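Local coordinates for protein probable glycosidase crf1 (Neosartorya fumigata, PDB 6IBU) that cuts chitin and transfers its chains to beta-1,6-glucan or to other chitin, cross-linking polysaccharides of the fungal cell wall and septa, at residues V103-N114 against R126-Q136. Numbering follows the deposited sequence.
Sequences VLGGDTTQVQTN and RGTYVPVATPQ
Gln-136 reaches into the turn 104-107 with its side-chain amide. From CB the chain runs to CG, which lies 3.6 Å from the carbonyl O of Gly-105, and there it bends (chi2 79°) and turns the amide in among the carbonyls of the turn. CD packs against the same Gly-105 O. OE1 faces away from them and rests 3.3 Å from CA of Thr-108, with that residue's CG2 close by. NE2 does the bonding: it gives a good hydrogen bond to Asp-107 O (2.9 Å), arriving from above the carbonyl plane, and a weak, bent one to Leu-104 O. That second carbonyl also accepts Asp-107 N, the turn's own bond; NE2 thus bonds carbonyls at both ends of the turn.

Further along, 110-116 and 128-131 pair as an antiparallel hairpin at the edge of one sheet of the GH16 beta-sandwich, the jelly-roll fold of the concanavalin clan. Next to 110-116 runs 98-105, the strand that carries Glu-98 and Glu-102, the probable nucleophile and proton donor. Val-111 and Val-130 exchange two backbone hydrogen bonds. Thr-128 O is gripped twice, by Thr-113 N at 2.7 Å and by Thr-113 OG1 at 2.9 Å. With chi1 at 60°, OG1 sits between its own backbone N and carbonyl carbon, which brings both donors to the same oxygen.

On one face of the hairpin, Val-111 CG2 meets CG2 of Val-130 and CG2 of Val-132, each at a tight 3.3 Å, and Ile-155 of the other sheet touches all three valines. On the opposite face Gln-112 lays CG over the centre of the Tyr-129 ring, a CH-pi contact 3.8 Å from the centroid, and Trp-200 of helix 195-201 touches both residues.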
# COMPACT_ATOMS: atom_id res chain seq x y z
N VAL A 103 -7.41 6.38 0.84
CA VAL A 103 -8.78 6.95 1.01
C VAL A 103 -8.76 7.91 2.21
O VAL A 103 -8.08 7.64 3.20
CB VAL A 103 -9.84 5.84 1.16
CG1 VAL A 103 -11.22 6.43 1.37
CG2 VAL A 103 -9.86 4.92 -0.05
N LEU A 104 -9.48 9.02 2.10
CA LEU A 104 -9.64 10.00 3.20
C LEU A 104 -11.06 9.84 3.71
O LEU A 104 -11.97 9.77 2.86
CB LEU A 104 -9.35 11.40 2.67
CG LEU A 104 -7.98 11.54 2.02
CD1 LEU A 104 -7.84 12.93 1.44
CD2 LEU A 104 -6.84 11.25 2.99
N GLY A 105 -11.25 9.75 5.03
CA GLY A 105 -12.57 9.50 5.63
C GLY A 105 -13.63 10.49 5.21
O GLY A 105 -14.74 10.07 4.96
N GLY A 106 -13.32 11.77 5.09
CA GLY A 106 -14.35 12.79 4.81
C GLY A 106 -14.55 13.02 3.32
O GLY A 106 -15.48 13.77 2.96
N ASP A 107 -13.72 12.42 2.47
CA ASP A 107 -13.85 12.55 1.00
C ASP A 107 -14.55 11.29 0.49
O ASP A 107 -13.87 10.27 0.32
CB ASP A 107 -12.49 12.82 0.36
CG ASP A 107 -12.51 12.91 -1.16
OD1 ASP A 107 -13.57 12.62 -1.76
OD2 ASP A 107 -11.48 13.29 -1.73
N THR A 108 -15.87 11.34 0.28
CA THR A 108 -16.72 10.15 0.05
C THR A 108 -16.85 9.84 -1.44
O THR A 108 -17.73 9.04 -1.76
CB THR A 108 -18.10 10.36 0.66
OG1 THR A 108 -18.64 11.48 -0.03
CG2 THR A 108 -18.03 10.62 2.14
N THR A 109 -16.06 10.46 -2.31
CA THR A 109 -16.29 10.43 -3.77
C THR A 109 -15.01 10.07 -4.52
O THR A 109 -15.08 9.98 -5.75
CB THR A 109 -16.78 11.78 -4.30
OG1 THR A 109 -15.91 12.81 -3.81
CG2 THR A 109 -18.22 12.03 -3.93
N GLN A 110 -13.88 9.95 -3.83
CA GLN A 110 -12.59 9.70 -4.50
C GLN A 110 -11.71 8.77 -3.66
O GLN A 110 -11.97 8.55 -2.44
CB GLN A 110 -11.82 10.99 -4.75
CG GLN A 110 -12.67 12.18 -5.18
CD GLN A 110 -11.80 13.43 -5.23
OE1 GLN A 110 -11.49 13.95 -6.29
NE2 GLN A 110 -11.34 13.88 -4.08
N VAL A 111 -10.71 8.21 -4.33
CA VAL A 111 -9.50 7.60 -3.72
C VAL A 111 -8.30 8.27 -4.40
O VAL A 111 -8.41 8.65 -5.56
CB VAL A 111 -9.46 6.07 -3.88
CG1 VAL A 111 -10.58 5.42 -3.10
CG2 VAL A 111 -9.52 5.66 -5.34
N GLN A 112 -7.21 8.42 -3.68
CA GLN A 112 -5.98 8.99 -4.29
C GLN A 112 -5.09 7.83 -4.74
O GLN A 112 -5.01 6.83 -4.04
CB GLN A 112 -5.28 9.95 -3.34
CG GLN A 112 -4.28 10.80 -4.10
CD GLN A 112 -3.36 11.59 -3.21
OE1 GLN A 112 -3.06 12.75 -3.50
NE2 GLN A 112 -2.91 10.99 -2.13
N THR A 113 -4.50 7.96 -5.91
CA THR A 113 -3.46 7.02 -6.39
C THR A 113 -2.12 7.71 -6.24
O THR A 113 -2.05 8.92 -6.33
CB THR A 113 -3.69 6.53 -7.82
OG1 THR A 113 -3.71 7.64 -8.72
CG2 THR A 113 -4.94 5.69 -7.97
N ASN A 114 -1.08 6.96 -6.00
CA ASN A 114 0.24 7.58 -5.80
C ASN A 114 1.37 6.60 -6.08
O ASN A 114 1.16 5.39 -6.00
CB ASN A 114 0.38 8.07 -4.37
CG ASN A 114 0.78 9.51 -4.36
OD1 ASN A 114 1.86 9.87 -4.81
ND2 ASN A 114 -0.13 10.34 -3.88
N ARG A 126 3.05 12.57 -8.84
CA ARG A 126 2.95 11.18 -8.37
C ARG A 126 1.50 10.87 -8.00
O ARG A 126 1.13 9.73 -8.14
CB ARG A 126 3.91 11.00 -7.18
CG ARG A 126 5.34 11.42 -7.49
CD ARG A 126 6.27 11.39 -6.29
NE ARG A 126 6.20 12.60 -5.48
CZ ARG A 126 5.30 12.83 -4.51
NH1 ARG A 126 5.30 13.96 -3.84
NH2 ARG A 126 4.40 11.90 -4.20
N GLY A 127 0.73 11.89 -7.61
CA GLY A 127 -0.63 11.77 -7.04
C GLY A 127 -1.72 12.14 -8.03
O GLY A 127 -1.61 13.18 -8.70
N THR A 128 -2.75 11.31 -8.12
CA THR A 128 -3.96 11.48 -8.96
C THR A 128 -5.17 11.04 -8.14
O THR A 128 -5.15 9.93 -7.62
CB THR A 128 -3.84 10.62 -10.22
OG1 THR A 128 -2.82 11.18 -11.05
CG2 THR A 128 -5.14 10.52 -10.99
N TYR A 129 -6.21 11.85 -8.07
CA TYR A 129 -7.51 11.44 -7.48
C TYR A 129 -8.36 10.78 -8.55
O TYR A 129 -8.36 11.26 -9.68
CB TYR A 129 -8.22 12.63 -6.85
CG TYR A 129 -7.52 13.15 -5.63
CD1 TYR A 129 -6.49 14.07 -5.76
CD2 TYR A 129 -7.83 12.69 -4.36
CE1 TYR A 129 -5.83 14.58 -4.65
CE2 TYR A 129 -7.18 13.17 -3.24
CZ TYR A 129 -6.18 14.12 -3.39
OH TYR A 129 -5.52 14.62 -2.31
N VAL A 130 -9.08 9.72 -8.20
CA VAL A 130 -10.02 9.05 -9.14
C VAL A 130 -11.36 8.93 -8.45
O VAL A 130 -11.40 8.65 -7.27
CB VAL A 130 -9.46 7.69 -9.60
CG1 VAL A 130 -8.04 7.83 -10.11
CG2 VAL A 130 -9.48 6.62 -8.52
N PRO A 131 -12.49 9.11 -9.16
CA PRO A 131 -13.81 9.00 -8.54
C PRO A 131 -14.09 7.55 -8.13
O PRO A 131 -13.78 6.68 -8.86
CB PRO A 131 -14.79 9.44 -9.65
CG PRO A 131 -13.92 10.03 -10.76
CD PRO A 131 -12.57 9.35 -10.60
N VAL A 132 -14.65 7.35 -6.95
CA VAL A 132 -15.09 6.03 -6.41
C VAL A 132 -16.36 6.26 -5.58
O VAL A 132 -16.45 7.27 -4.86
CB VAL A 132 -13.98 5.39 -5.55
CG1 VAL A 132 -14.31 3.95 -5.18
CG2 VAL A 132 -12.64 5.45 -6.25
N ALA A 133 -17.33 5.36 -5.68
CA ALA A 133 -18.63 5.54 -5.00
C ALA A 133 -18.44 5.17 -3.54
O ALA A 133 -18.04 4.04 -3.27
CB ALA A 133 -19.68 4.70 -5.67
N THR A 134 -18.64 6.13 -2.65
CA THR A 134 -18.70 5.94 -1.18
C THR A 134 -17.71 4.86 -0.73
O THR A 134 -18.13 3.85 -0.19
CB THR A 134 -20.14 5.63 -0.74
OG1 THR A 134 -20.57 4.39 -1.33
CG2 THR A 134 -21.11 6.74 -1.07
N PRO A 135 -16.38 5.10 -0.83
CA PRO A 135 -15.40 4.10 -0.42
C PRO A 135 -15.45 3.76 1.08
O PRO A 135 -15.05 2.68 1.41
CB PRO A 135 -14.05 4.71 -0.79
CG PRO A 135 -14.30 6.18 -0.92
CD PRO A 135 -15.75 6.33 -1.34
N GLN A 136 -16.01 4.62 1.92
CA GLN A 136 -16.17 4.38 3.38
C GLN A 136 -17.43 3.54 3.64
O GLN A 136 -17.57 3.05 4.72
CB GLN A 136 -16.31 5.69 4.15
CG GLN A 136 -15.21 6.70 3.87
CD GLN A 136 -15.31 7.48 2.58
OE1 GLN A 136 -16.30 7.42 1.87
NE2 GLN A 136 -14.25 8.22 2.27
O HOH W 1 -11.49 12.35 -9.32